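Local coordinates for protein Lic11098 (Leptospira interrogans serogroup Icterohaemorrhagiae serovar copenhageni, PDB 4U08) that is of unknown function but is a leucine-rich repeat protein regarded as a virulence factor of a human pathogen, probably offering its solenoid surface for binding, at residues 189-194 / 212-217; 346-351 / 369-374; 28-33 / 51-56; 20-25 / 43-48. One frame throughout, in Å; residues are numbered along the deposited sequence.

From the N terminus, interaction 4 comes first: 20-25 leads into strand 24-26 and meets 43-48, which leads into strand 47-49. Interaction 3 follows two residues later on both coils, 28-33 against 51-56, so the two contacts cross; together they tie the first coils of the leucine-rich repeat solenoid to each other, ahead of the strands and behind them. Interaction 1, centred about 36 Å from the centre of interaction 3, joins the loops after strands 185-187 and 208-210 in mid-chain. Interaction 2 pairs strands 346-348 and 369-371 toward the C terminus, its centre about 61 Å from that of interaction 4. Each closes a loop of 17 residues; apart from the crossed pair, the contacts run in series.

Interaction 1: 189-194 / 212-217; sequences DHNQLN and RNNQLT. With ZN (zinc ion), chain G.
The charged contact pairs D189 with R212. OD2 of D189 lies 2.8 Å from NH2 of R212 in a salt bridge, with the carboxylate and guanidinium planes turned 78° apart, so the two groups meet at a steep angle and not as a flat fork. The other oxygen, OD1, accepts the backbone N of R212 at 3.0 Å on its anti side and a weaker bond from NE. A second zinc ion lies about 3 Å from the D189 side chain. Backbone bonds carry the register: H190 N to R212 O at 2.8 Å, and Q215 N to L193 O farther along.

Between them sits the asparagine of the repeat. N214 belongs to the asparagine ladder of leucine-rich repeats, in which each coil's asparagine side chain holds the turn of its neighbour. Its OD1 accepts L193 N at 3.1 Å, with a weak second bond from N191 N, while its ND2 donates to L188 O and L211 O. CG stands beside the backbone N (chi1 -82°), which lays the amide alongside L193.

The amide of N213 stacks on the ring of H190, their planes 11° apart; OD1 of N213 sits over the ring centre. ND1 of the same histidine binds zinc at 1.9 Å, with H167 and a water as further ligands. A second water links Q192 O, N194 ND2 and Q215 OE1. L193 CB and L216 CD2 meet at 4.4 Å.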
loop_
_atom_site.group_PDB
_atom_site.type_symbol
_atom_site.label_atom_id
_atom_site.label_comp_id
_atom_site.label_asym_id
_atom_site.label_seq_id
_atom_site.Cartn_x
_atom_site.Cartn_y
_atom_site.Cartn_z
ATOM N N ASP A 189 0.047 -0.095 -7.038
ATOM C CA ASP A 189 -0.365 -1.491 -7.222
ATOM C C ASP A 189 -1.094 -1.738 -8.536
ATOM O O ASP A 189 -1.950 -0.955 -8.933
ATOM C CB ASP A 189 -1.354 -1.955 -6.120
ATOM C CG ASP A 189 -0.813 -2.008 -4.702
ATOM O OD1 ASP A 189 0.412 -2.097 -4.537
ATOM O OD2 ASP A 189 -1.628 -1.964 -3.761
ATOM N N HIS A 190 -0.832 -2.886 -9.128
ATOM C CA HIS A 190 -1.548 -3.400 -10.292
ATOM C C HIS A 190 -1.536 -2.468 -11.529
ATOM O O HIS A 190 -2.557 -2.238 -12.177
ATOM C CB HIS A 190 -2.987 -3.803 -9.889
ATOM C CG HIS A 190 -3.458 -5.066 -10.548
ATOM N ND1 HIS A 190 -4.473 -5.839 -9.994
ATOM C CD2 HIS A 190 -3.032 -5.659 -11.692
ATOM C CE1 HIS A 190 -4.634 -6.863 -10.813
ATOM N NE2 HIS A 190 -3.783 -6.807 -11.846
ATOM N N ASN A 191 -0.359 -1.953 -11.856
ATOM C CA ASN A 191 -0.157 -1.220 -13.102
ATOM C C ASN A 191 0.645 -2.237 -13.935
ATOM O O ASN A 191 0.500 -3.436 -13.701
ATOM C CB ASN A 191 0.606 0.092 -12.848
ATOM C CG ASN A 191 -0.288 1.189 -12.398
ATOM O OD1 ASN A 191 -1.020 1.743 -13.188
ATOM N ND2 ASN A 191 -0.267 1.528 -11.120
ATOM N N GLN A 192 1.519 -1.803 -14.843
ATOM C CA GLN A 192 2.353 -2.750 -15.580
ATOM C C GLN A 192 3.762 -2.226 -15.616
ATOM O O GLN A 192 4.468 -2.325 -16.623
ATOM C CB GLN A 192 1.764 -3.110 -16.978
ATOM C CG GLN A 192 1.229 -1.949 -17.796
ATOM C CD GLN A 192 0.422 -2.424 -18.985
ATOM O OE1 GLN A 192 0.784 -3.379 -19.684
ATOM N NE2 GLN A 192 -0.683 -1.752 -19.258
ATOM N N LEU A 193 4.184 -1.629 -14.484
ATOM C CA LEU A 193 5.503 -1.031 -14.362
ATOM C C LEU A 193 6.582 -2.056 -14.581
ATOM O O LEU A 193 6.613 -3.066 -13.897
ATOM C CB LEU A 193 5.671 -0.348 -12.992
ATOM C CG LEU A 193 4.796 0.888 -12.719
ATOM C CD1 LEU A 193 4.828 1.248 -11.227
ATOM C CD2 LEU A 193 5.272 2.095 -13.529
ATOM N N ASN A 194 7.467 -1.805 -15.550
ATOM C CA ASN A 194 8.567 -2.721 -15.855
ATOM C C ASN A 194 9.875 -2.202 -15.305
ATOM O O ASN A 194 10.843 -2.944 -15.202
ATOM C CB ASN A 194 8.650 -3.019 -17.371
ATOM C CG ASN A 194 8.571 -1.809 -18.267
ATOM O OD1 ASN A 194 9.449 -0.950 -18.261
ATOM N ND2 ASN A 194 7.514 -1.726 -19.067
ATOM N N ARG A 212 2.756 -3.646 -5.599
ATOM C CA ARG A 212 2.286 -5.014 -5.791
ATOM C C ARG A 212 1.711 -5.218 -7.167
ATOM O O ARG A 212 1.040 -4.335 -7.692
ATOM C CB ARG A 212 1.216 -5.366 -4.747
ATOM C CG ARG A 212 1.758 -5.367 -3.312
ATOM C CD ARG A 212 0.615 -5.443 -2.324
ATOM N NE ARG A 212 0.015 -4.129 -2.083
ATOM C CZ ARG A 212 -0.996 -3.914 -1.248
ATOM N NH1 ARG A 212 -1.523 -4.918 -0.562
ATOM N NH2 ARG A 212 -1.481 -2.691 -1.087
ATOM N N ASN A 213 1.909 -6.407 -7.722
ATOM C CA ASN A 213 1.303 -6.790 -8.986
ATOM C C ASN A 213 1.722 -5.884 -10.160
ATOM O O ASN A 213 0.886 -5.374 -10.892
ATOM C CB ASN A 213 -0.243 -6.900 -8.855
ATOM C CG ASN A 213 -0.838 -8.165 -9.416
ATOM O OD1 ASN A 213 -1.895 -8.609 -8.973
ATOM N ND2 ASN A 213 -0.219 -8.732 -10.441
ATOM N N ASN A 214 3.015 -5.692 -10.320
ATOM C CA ASN A 214 3.559 -4.957 -11.463
ATOM C C ASN A 214 4.454 -5.934 -12.231
ATOM O O ASN A 214 4.310 -7.147 -12.039
ATOM C CB ASN A 214 4.276 -3.670 -11.013
ATOM C CG ASN A 214 3.301 -2.557 -10.779
ATOM O OD1 ASN A 214 2.797 -1.960 -11.722
ATOM N ND2 ASN A 214 2.986 -2.262 -9.527
ATOM N N GLN A 215 5.355 -5.443 -13.083
ATOM C CA GLN A 215 6.236 -6.309 -13.874
ATOM C C GLN A 215 7.697 -5.960 -13.671
ATOM O O GLN A 215 8.490 -6.076 -14.604
ATOM C CB GLN A 215 5.836 -6.240 -15.370
ATOM C CG GLN A 215 4.488 -6.919 -15.661
ATOM C CD GLN A 215 3.839 -6.458 -16.948
ATOM O OE1 GLN A 215 4.498 -6.152 -17.956
ATOM N NE2 GLN A 215 2.512 -6.456 -16.963
ATOM N N LEU A 216 8.076 -5.548 -12.431
ATOM C CA LEU A 216 9.454 -5.173 -12.119
ATOM C C LEU A 216 10.404 -6.350 -12.116
ATOM O O LEU A 216 10.116 -7.353 -11.473
ATOM C CB LEU A 216 9.532 -4.446 -10.755
ATOM C CG LEU A 216 8.742 -3.138 -10.638
ATOM C CD1 LEU A 216 8.675 -2.689 -9.160
ATOM C CD2 LEU A 216 9.392 -2.041 -11.492
ATOM N N THR A 217 11.574 -6.199 -12.743
ATOM C CA THR A 217 12.590 -7.259 -12.790
ATOM C C THR A 217 13.740 -6.942 -11.861
ATOM O O THR A 217 14.354 -7.854 -11.310
ATOM C CB THR A 217 13.033 -7.578 -14.230
ATOM O OG1 THR A 217 13.576 -6.401 -14.824
ATOM C CG2 THR A 217 11.890 -8.110 -15.087
HETATM ZN ZN ZN G . -5.370 -5.356 -8.388
HETATM O O HOH W 1 5.777 -3.851 -18.590
HETATM O O HOH W 2 -3.784 -5.637 -6.874
#

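Interaction 2: 346-351 / 369-374. With ZN (zinc ion), chain D.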
loop_
_atom_site.group_PDB
_atom_site.type_symbol
_atom_site.label_atom_id
_atom_site.label_comp_id
_atom_site.label_asym_id
_atom_site.label_seq_id
_atom_site.Cartn_x
_atom_site.Cartn_y
_atom_site.Cartn_z
ATOM N N THR A 346 5.329 -19.815 16.649
ATOM C CA THR A 346 4.859 -20.642 15.548
ATOM C C THR A 346 6.043 -21.041 14.665
ATOM O O THR A 346 6.807 -20.180 14.235
ATOM C CB THR A 346 3.765 -19.928 14.726
ATOM O OG1 THR A 346 2.770 -19.443 15.620
ATOM C CG2 THR A 346 3.082 -20.864 13.737
ATOM N N LEU A 347 6.153 -22.347 14.370
ATOM C CA LEU A 347 7.227 -22.867 13.504
ATOM C C LEU A 347 6.610 -23.849 12.533
ATOM O O LEU A 347 6.057 -24.877 12.936
ATOM C CB LEU A 347 8.355 -23.502 14.333
ATOM C CG LEU A 347 9.538 -24.145 13.540
ATOM C CD1 LEU A 347 10.172 -23.143 12.547
ATOM C CD2 LEU A 347 10.617 -24.668 14.496
ATOM N N ASN A 348 6.614 -23.485 11.266
ATOM C CA ASN A 348 5.986 -24.315 10.243
ATOM C C ASN A 348 7.087 -24.996 9.421
ATOM O O ASN A 348 7.798 -24.352 8.669
ATOM C CB ASN A 348 5.046 -23.506 9.350
ATOM C CG ASN A 348 4.290 -24.317 8.321
ATOM O OD1 ASN A 348 4.611 -25.475 8.044
ATOM N ND2 ASN A 348 3.286 -23.717 7.681
ATOM N N LEU A 349 7.176 -26.310 9.567
ATOM C CA LEU A 349 8.171 -27.128 8.870
ATOM C C LEU A 349 7.534 -28.137 7.948
ATOM O O LEU A 349 8.195 -29.094 7.501
ATOM C CB LEU A 349 9.060 -27.823 9.922
ATOM C CG LEU A 349 9.867 -26.903 10.831
ATOM C CD1 LEU A 349 10.493 -27.693 11.969
ATOM C CD2 LEU A 349 10.918 -26.145 10.064
ATOM N N LYS A 350 6.255 -27.922 7.605
ATOM C CA LYS A 350 5.555 -28.842 6.722
ATOM C C LYS A 350 6.255 -29.025 5.379
ATOM O O LYS A 350 6.815 -28.074 4.850
ATOM C CB LYS A 350 4.125 -28.362 6.443
ATOM C CG LYS A 350 3.179 -28.556 7.596
ATOM C CD LYS A 350 1.743 -28.590 7.089
ATOM C CE LYS A 350 1.068 -27.252 7.140
ATOM N NZ LYS A 350 -0.335 -27.322 6.631
ATOM N N TYR A 351 6.159 -30.233 4.803
ATOM C CA TYR A 351 6.722 -30.509 3.459
ATOM C C TYR A 351 8.220 -30.262 3.340
ATOM O O TYR A 351 8.638 -29.518 2.466
ATOM C CB TYR A 351 6.002 -29.681 2.373
ATOM C CG TYR A 351 4.555 -30.027 2.140
ATOM C CD1 TYR A 351 4.199 -31.171 1.428
ATOM C CD2 TYR A 351 3.545 -29.161 2.529
ATOM C CE1 TYR A 351 2.870 -31.452 1.131
ATOM C CE2 TYR A 351 2.207 -29.455 2.280
ATOM C CZ TYR A 351 1.875 -30.600 1.578
ATOM O OH TYR A 351 0.564 -30.888 1.312
ATOM N N LYS A 369 2.745 -23.618 18.463
ATOM C CA LYS A 369 2.374 -24.445 17.328
ATOM C C LYS A 369 3.605 -24.891 16.529
ATOM O O LYS A 369 4.452 -24.075 16.146
ATOM C CB LYS A 369 1.372 -23.703 16.431
ATOM C CG LYS A 369 -0.048 -23.636 16.982
ATOM C CD LYS A 369 -0.880 -22.606 16.222
ATOM C CE LYS A 369 -2.295 -22.488 16.742
ATOM N NZ LYS A 369 -3.174 -23.564 16.210
ATOM N N LEU A 370 3.679 -26.202 16.271
ATOM C CA LEU A 370 4.759 -26.818 15.499
ATOM C C LEU A 370 4.140 -27.716 14.437
ATOM O O LEU A 370 3.403 -28.646 14.763
ATOM C CB LEU A 370 5.735 -27.557 16.432
ATOM C CG LEU A 370 6.939 -28.273 15.783
ATOM C CD1 LEU A 370 7.835 -27.283 14.975
ATOM C CD2 LEU A 370 7.775 -28.958 16.843
ATOM N N TYR A 371 4.350 -27.374 13.157
ATOM C CA TYR A 371 3.754 -28.100 12.043
ATOM C C TYR A 371 4.829 -28.995 11.404
ATOM O O TYR A 371 5.841 -28.475 10.918
ATOM C CB TYR A 371 3.204 -27.103 11.033
ATOM C CG TYR A 371 2.148 -26.191 11.607
ATOM C CD1 TYR A 371 0.809 -26.566 11.622
ATOM C CD2 TYR A 371 2.476 -24.921 12.069
ATOM C CE1 TYR A 371 -0.182 -25.690 12.067
ATOM C CE2 TYR A 371 1.497 -24.044 12.535
ATOM C CZ TYR A 371 0.175 -24.443 12.547
ATOM O OH TYR A 371 -0.779 -23.576 13.004
ATOM N N LEU A 372 4.627 -30.324 11.441
ATOM C CA LEU A 372 5.649 -31.271 10.963
ATOM C C LEU A 372 5.184 -32.220 9.874
ATOM O O LEU A 372 5.986 -33.042 9.415
ATOM C CB LEU A 372 6.180 -32.101 12.162
ATOM C CG LEU A 372 6.850 -31.341 13.322
ATOM C CD1 LEU A 372 7.150 -32.302 14.468
ATOM C CD2 LEU A 372 8.137 -30.658 12.866
ATOM N N HIS A 373 3.901 -32.133 9.464
ATOM C CA HIS A 373 3.327 -33.019 8.462
ATOM C C HIS A 373 4.197 -33.084 7.188
ATOM O O HIS A 373 4.761 -32.070 6.794
ATOM C CB HIS A 373 1.884 -32.585 8.145
ATOM C CG HIS A 373 1.104 -33.583 7.351
ATOM N ND1 HIS A 373 0.800 -34.830 7.859
ATOM C CD2 HIS A 373 0.539 -33.462 6.129
ATOM C CE1 HIS A 373 0.115 -35.452 6.911
ATOM N NE2 HIS A 373 -0.063 -34.671 5.850
ATOM N N ASN A 374 4.336 -34.297 6.586
ATOM C CA ASN A 374 5.105 -34.519 5.349
ATOM C C ASN A 374 6.606 -34.258 5.531
ATOM O O ASN A 374 7.199 -33.425 4.847
ATOM C CB ASN A 374 4.526 -33.725 4.140
ATOM C CG ASN A 374 3.073 -34.028 3.831
ATOM O OD1 ASN A 374 2.239 -33.138 3.727
ATOM N ND2 ASN A 374 2.736 -35.285 3.685
HETATM ZN ZN ZN D . -1.694 -34.437 4.365
HETATM O O HOH W 3 -1.023 -33.451 2.591
#
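OD1 of N374 lies over one face of the Y351 ring, 3.2 Å from CE1 of Y351 and offset toward the rim, with the amide and ring planes 27° apart. Beside them, NE2 of H373 binds zinc at 2.2 Å. A water on that zinc lies near Y351 OH and gives N374 OD1 a weak hydrogen bond.

Upstream, strands 346-348 and 369-371 run parallel, 2° apart, as neighbouring strands of the leucine-rich repeat solenoid. L347 N donates to K369 O, Y371 N to L347 O at 3.0 Å and L349 N to Y371 O. The Y371 ring takes CG2 of T346 at its edge (CE2 to CG2, 3.8 Å), and CG of K350 packs on Y371 CB. N348 closes an Asx turn, its OD1 accepting K350 N at 3.0 Å.

On the other face, L347 CG meets L370 CD1 at 3.8 Å. The zinc would probably polarise its water and make it a better donor, though the bond to N374 OD1 remains weak.

Interaction 3: 28-33 / 51-56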
loop_
_atom_site.group_PDB
_atom_site.type_symbol
_atom_site.label_atom_id
_atom_site.label_comp_id
_atom_site.label_asym_id
_atom_site.label_seq_id
_atom_site.Cartn_x
_atom_site.Cartn_y
_atom_site.Cartn_z
ATOM N N SER A 28 -27.639 12.059 0.064
ATOM C CA SER A 28 -27.125 10.740 -0.328
ATOM C C SER A 28 -28.219 9.679 -0.378
ATOM O O SER A 28 -29.163 9.740 0.412
ATOM C CB SER A 28 -26.013 10.242 0.599
ATOM O OG SER A 28 -25.213 11.196 1.267
ATOM N N GLY A 29 -28.055 8.713 -1.290
ATOM C CA GLY A 29 -28.954 7.577 -1.483
ATOM C C GLY A 29 -30.425 7.931 -1.574
ATOM O O GLY A 29 -31.255 7.261 -0.954
ATOM N N SER A 30 -30.753 9.007 -2.318
ATOM C CA SER A 30 -32.127 9.483 -2.485
ATOM C C SER A 30 -32.618 9.367 -3.943
ATOM O O SER A 30 -33.606 10.011 -4.307
ATOM C CB SER A 30 -32.272 10.910 -1.950
ATOM O OG SER A 30 -31.590 11.853 -2.759
ATOM N N LYS A 31 -31.934 8.533 -4.769
ATOM C CA LYS A 31 -32.233 8.315 -6.195
ATOM C C LYS A 31 -32.369 9.656 -6.971
ATOM O O LYS A 31 -33.229 9.801 -7.848
ATOM C CB LYS A 31 -33.453 7.382 -6.384
ATOM C CG LYS A 31 -33.209 5.948 -5.918
ATOM C CD LYS A 31 -34.418 5.034 -6.138
ATOM C CE LYS A 31 -35.356 4.978 -4.951
ATOM N NZ LYS A 31 -36.510 4.076 -5.202
ATOM N N LEU A 32 -31.520 10.638 -6.614
ATOM C CA LEU A 32 -31.502 11.965 -7.219
ATOM C C LEU A 32 -30.937 11.859 -8.639
ATOM O O LEU A 32 -29.805 11.400 -8.830
ATOM C CB LEU A 32 -30.688 12.938 -6.342
ATOM C CG LEU A 32 -30.792 14.426 -6.661
ATOM C CD1 LEU A 32 -32.106 14.995 -6.189
ATOM C CD2 LEU A 32 -29.656 15.194 -6.017
ATOM N N THR A 33 -31.764 12.227 -9.636
ATOM C CA THR A 33 -31.416 12.166 -11.061
ATOM C C THR A 33 -30.890 13.504 -11.586
ATOM O O THR A 33 -30.140 13.530 -12.562
ATOM C CB THR A 33 -32.590 11.623 -11.899
ATOM O OG1 THR A 33 -33.776 12.354 -11.580
ATOM C CG2 THR A 33 -32.825 10.134 -11.684
ATOM N N ASP A 51 -23.645 11.773 -2.624
ATOM C CA ASP A 51 -23.168 10.401 -2.809
ATOM C C ASP A 51 -24.278 9.417 -3.087
ATOM O O ASP A 51 -25.383 9.587 -2.578
ATOM C CB ASP A 51 -22.423 9.905 -1.558
ATOM C CG ASP A 51 -21.064 10.524 -1.279
ATOM O OD1 ASP A 51 -20.501 11.175 -2.195
ATOM O OD2 ASP A 51 -20.561 10.354 -0.149
ATOM N N ASP A 52 -23.969 8.354 -3.846
ATOM C CA ASP A 52 -24.886 7.251 -4.141
ATOM C C ASP A 52 -26.212 7.735 -4.722
ATOM O O ASP A 52 -27.254 7.552 -4.102
ATOM C CB ASP A 52 -25.125 6.397 -2.872
ATOM C CG ASP A 52 -23.881 5.756 -2.291
ATOM O OD1 ASP A 52 -23.750 4.526 -2.401
ATOM O OD2 ASP A 52 -23.071 6.479 -1.665
ATOM N N ASN A 53 -26.163 8.410 -5.869
ATOM C CA ASN A 53 -27.357 8.911 -6.553
ATOM C C ASN A 53 -27.226 8.588 -8.053
ATOM O O ASN A 53 -26.366 7.778 -8.411
ATOM C CB ASN A 53 -27.602 10.414 -6.255
ATOM C CG ASN A 53 -28.220 10.683 -4.898
ATOM O OD1 ASN A 53 -29.312 10.190 -4.567
ATOM N ND2 ASN A 53 -27.544 11.482 -4.084
ATOM N N GLN A 54 -28.074 9.170 -8.930
ATOM C CA GLN A 54 -27.992 8.874 -10.365
ATOM C C GLN A 54 -27.693 10.116 -11.222
ATOM O O GLN A 54 -28.112 10.176 -12.384
ATOM C CB GLN A 54 -29.244 8.122 -10.858
ATOM C CG GLN A 54 -29.348 6.688 -10.351
ATOM C CD GLN A 54 -30.173 6.587 -9.088
ATOM O OE1 GLN A 54 -31.392 6.803 -9.098
ATOM N NE2 GLN A 54 -29.536 6.216 -7.979
ATOM N N LEU A 55 -26.925 11.079 -10.664
ATOM C CA LEU A 55 -26.546 12.318 -11.354
ATOM C C LEU A 55 -25.647 12.049 -12.558
ATOM O O LEU A 55 -24.679 11.296 -12.449
ATOM C CB LEU A 55 -25.864 13.323 -10.401
ATOM C CG LEU A 55 -26.644 13.777 -9.165
ATOM C CD1 LEU A 55 -25.789 14.671 -8.284
ATOM C CD2 LEU A 55 -27.891 14.526 -9.550
ATOM N N ILE A 56 -25.993 12.636 -13.708
ATOM C CA ILE A 56 -25.226 12.504 -14.943
ATOM C C ILE A 56 -24.418 13.775 -15.196
ATOM O O ILE A 56 -23.388 13.725 -15.868
ATOM C CB ILE A 56 -26.096 12.078 -16.161
ATOM C CG1 ILE A 56 -27.269 13.059 -16.414
ATOM C CG2 ILE A 56 -26.565 10.619 -16.023
ATOM C CD1 ILE A 56 -27.885 13.012 -17.848
HETATM O O HOH W 4 -22.306 9.455 1.834
HETATM O O HOH W 5 -29.804 6.400 -4.696
HETATM O O HOH W 6 -27.927 15.064 -13.538
#
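The segments 28-33 and 51-56 run alongside each other in matching loops, with CA atoms 4.7 Å apart at S28 and D51. G29 and D52 both take positive phi, and G29 N donates to D51 O at 3.1 Å. Farther on, Q54 N donates to L32 O at 2.8 Å, so the two bonds bracket the N53 side chain. This is the loop after the strand in successive leucine-rich repeat coils, spanned by the asparagine ladder.

N53 supplies the rung between those bonds. Its OD1 accepts S30 N at 2.9 Å and L32 N at 3.0 Å, the two donors reaching it from opposite faces of the amide plane. ND2 donates to L27 O and L50 O, so this buried amide is bonded through both its oxygen and its nitrogen.

The leucines close the inner side: CD2 of L32 meets CD2 of L55 at 4.0 Å, the two side chains crossing at a slant, and L55 CD2 also rests against the backbone of T33. On the outer side, a bend at chi2 (94°) curls the chain of Q54 back, bringing OE1 alongside CA and CB of K31. Waters bridge the segments; one connects T33 O with I56 N, and another accepts from K31 N at 3.0 Å while donating to D52 O.

Interaction 4: 20-25 / 43-48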
loop_
_atom_site.group_PDB
_atom_site.type_symbol
_atom_site.label_atom_id
_atom_site.label_comp_id
_atom_site.label_asym_id
_atom_site.label_seq_id
_atom_site.Cartn_x
_atom_site.Cartn_y
_atom_site.Cartn_z
ATOM N N GLN A 20 -29.924 30.504 3.814
ATOM C CA GLN A 20 -29.064 31.313 4.698
ATOM C C GLN A 20 -28.818 30.623 6.068
ATOM O O GLN A 20 -27.978 31.083 6.855
ATOM C CB GLN A 20 -29.579 32.761 4.877
ATOM C CG GLN A 20 -29.564 33.605 3.605
ATOM C CD GLN A 20 -28.176 34.027 3.182
ATOM O OE1 GLN A 20 -27.354 34.485 3.989
ATOM N NE2 GLN A 20 -27.899 33.919 1.891
ATOM N N ASN A 21 -29.542 29.512 6.330
ATOM C CA ASN A 21 -29.446 28.705 7.549
ATOM C C ASN A 21 -28.826 27.340 7.263
ATOM O O ASN A 21 -28.237 26.745 8.168
ATOM C CB ASN A 21 -30.828 28.514 8.197
ATOM C CG ASN A 21 -31.452 29.779 8.732
ATOM O OD1 ASN A 21 -30.906 30.453 9.618
ATOM N ND2 ASN A 21 -32.632 30.107 8.221
ATOM N N VAL A 22 -28.983 26.834 6.019
ATOM C CA VAL A 22 -28.472 25.526 5.594
ATOM C C VAL A 22 -26.937 25.536 5.598
ATOM O O VAL A 22 -26.317 26.368 4.932
ATOM C CB VAL A 22 -29.058 25.049 4.233
ATOM C CG1 VAL A 22 -28.826 23.553 4.021
ATOM C CG2 VAL A 22 -30.545 25.380 4.120
ATOM N N ARG A 23 -26.346 24.668 6.442
ATOM C CA ARG A 23 -24.892 24.510 6.579
ATOM C C ARG A 23 -24.461 23.157 6.023
ATOM O O ARG A 23 -23.386 23.040 5.433
ATOM C CB ARG A 23 -24.443 24.675 8.032
ATOM C CG ARG A 23 -24.748 26.053 8.608
ATOM C CD ARG A 23 -23.555 26.677 9.296
ATOM N NE ARG A 23 -22.682 27.364 8.345
ATOM C CZ ARG A 23 -22.794 28.645 8.006
ATOM N NH1 ARG A 23 -23.756 29.397 8.529
ATOM N NH2 ARG A 23 -21.948 29.183 7.138
ATOM N N ILE A 24 -25.312 22.140 6.206
ATOM C CA ILE A 24 -25.082 20.787 5.714
ATOM C C ILE A 24 -26.337 20.315 4.999
ATOM O O ILE A 24 -27.424 20.324 5.591
ATOM C CB ILE A 24 -24.666 19.782 6.843
ATOM C CG1 ILE A 24 -23.372 20.217 7.575
ATOM C CG2 ILE A 24 -24.556 18.349 6.294
ATOM C CD1 ILE A 24 -23.174 19.563 8.971
ATOM N N LEU A 25 -26.183 19.879 3.744
ATOM C CA LEU A 25 -27.274 19.304 2.968
ATOM C C LEU A 25 -26.880 17.889 2.575
ATOM O O LEU A 25 -25.941 17.690 1.794
ATOM C CB LEU A 25 -27.661 20.162 1.743
ATOM C CG LEU A 25 -28.844 19.654 0.900
ATOM C CD1 LEU A 25 -30.164 19.739 1.674
ATOM C CD2 LEU A 25 -28.950 20.413 -0.399
ATOM N N GLN A 43 -26.329 29.987 0.073
ATOM C CA GLN A 43 -25.092 30.767 0.185
ATOM C C GLN A 43 -24.199 30.412 1.370
ATOM O O GLN A 43 -22.999 30.681 1.305
ATOM C CB GLN A 43 -25.383 32.279 0.186
ATOM C CG GLN A 43 -25.870 32.831 -1.160
ATOM C CD GLN A 43 -24.801 32.835 -2.234
ATOM O OE1 GLN A 43 -23.800 33.562 -2.163
ATOM N NE2 GLN A 43 -25.000 32.028 -3.262
ATOM N N ASN A 44 -24.764 29.849 2.457
ATOM C CA ASN A 44 -23.961 29.491 3.628
ATOM C C ASN A 44 -23.621 27.988 3.710
ATOM O O ASN A 44 -23.008 27.564 4.685
ATOM C CB ASN A 44 -24.617 29.997 4.910
ATOM C CG ASN A 44 -24.675 31.504 4.985
ATOM O OD1 ASN A 44 -23.715 32.218 4.661
ATOM N ND2 ASN A 44 -25.803 32.029 5.417
ATOM N N LEU A 45 -23.975 27.202 2.670
ATOM C CA LEU A 45 -23.711 25.763 2.597
ATOM C C LEU A 45 -22.220 25.482 2.705
ATOM O O LEU A 45 -21.425 26.111 2.012
ATOM C CB LEU A 45 -24.287 25.174 1.293
ATOM C CG LEU A 45 -24.466 23.644 1.220
ATOM C CD1 LEU A 45 -25.524 23.140 2.217
ATOM C CD2 LEU A 45 -24.858 23.217 -0.191
ATOM N N GLN A 46 -21.844 24.575 3.617
ATOM C CA GLN A 46 -20.445 24.198 3.865
ATOM C C GLN A 46 -20.166 22.787 3.399
ATOM O O GLN A 46 -19.048 22.497 2.977
ATOM C CB GLN A 46 -20.105 24.340 5.352
ATOM C CG GLN A 46 -20.093 25.787 5.832
ATOM C CD GLN A 46 -19.546 25.891 7.223
ATOM O OE1 GLN A 46 -20.293 25.902 8.202
ATOM N NE2 GLN A 46 -18.225 25.951 7.343
ATOM N N LEU A 47 -21.171 21.908 3.487
ATOM C CA LEU A 47 -21.033 20.515 3.077
ATOM C C LEU A 47 -22.259 20.071 2.296
ATOM O O LEU A 47 -23.406 20.215 2.758
ATOM C CB LEU A 47 -20.757 19.581 4.295
ATOM C CG LEU A 47 -20.311 18.143 3.980
ATOM C CD1 LEU A 47 -19.378 17.617 5.058
ATOM C CD2 LEU A 47 -21.508 17.190 3.797
ATOM N N LEU A 48 -22.003 19.511 1.117
ATOM C CA LEU A 48 -23.044 19.014 0.248
ATOM C C LEU A 48 -22.763 17.552 -0.046
ATOM O O LEU A 48 -21.733 17.222 -0.634
ATOM C CB LEU A 48 -23.114 19.874 -1.041
ATOM C CG LEU A 48 -24.079 19.418 -2.140
ATOM C CD1 LEU A 48 -25.512 19.285 -1.612
ATOM C CD2 LEU A 48 -24.020 20.363 -3.331
#
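Q43 meets Q20 first: CB of Q43 touches NE2 of Q20 at 3.5 Å, while its own NE2 turns to G40 O. N44 follows with its amide toward 20-25, ND2 donating to Q20 O at 2.8 Å and more weakly to Q20 OE1. The backbone O of N44 lies over one face of the R23 guanidinium. L45, its CG anti to the backbone N (chi1 -163°), sends CD1 inward against V22 CG1 at 3.8 Å and L25 CB. Here the convex-side loops turn into the parallel strands of the leucine-rich repeat solenoid, and leucine and valine fill its core. Q46 binds through both backbone and side chain: its N donates to R23 O, and its OE1 accepts R23 NE at 2.8 Å. L47 N reaches the same R23 O, giving that oxygen two donors, and L47 O accepts L25 N at 3.0 Å. CD2 of L47 meets CG2 of I24 at 4.1 Å, whereas on the core face L48 CD1 lies beside L25 CD2 at 3.8 Å.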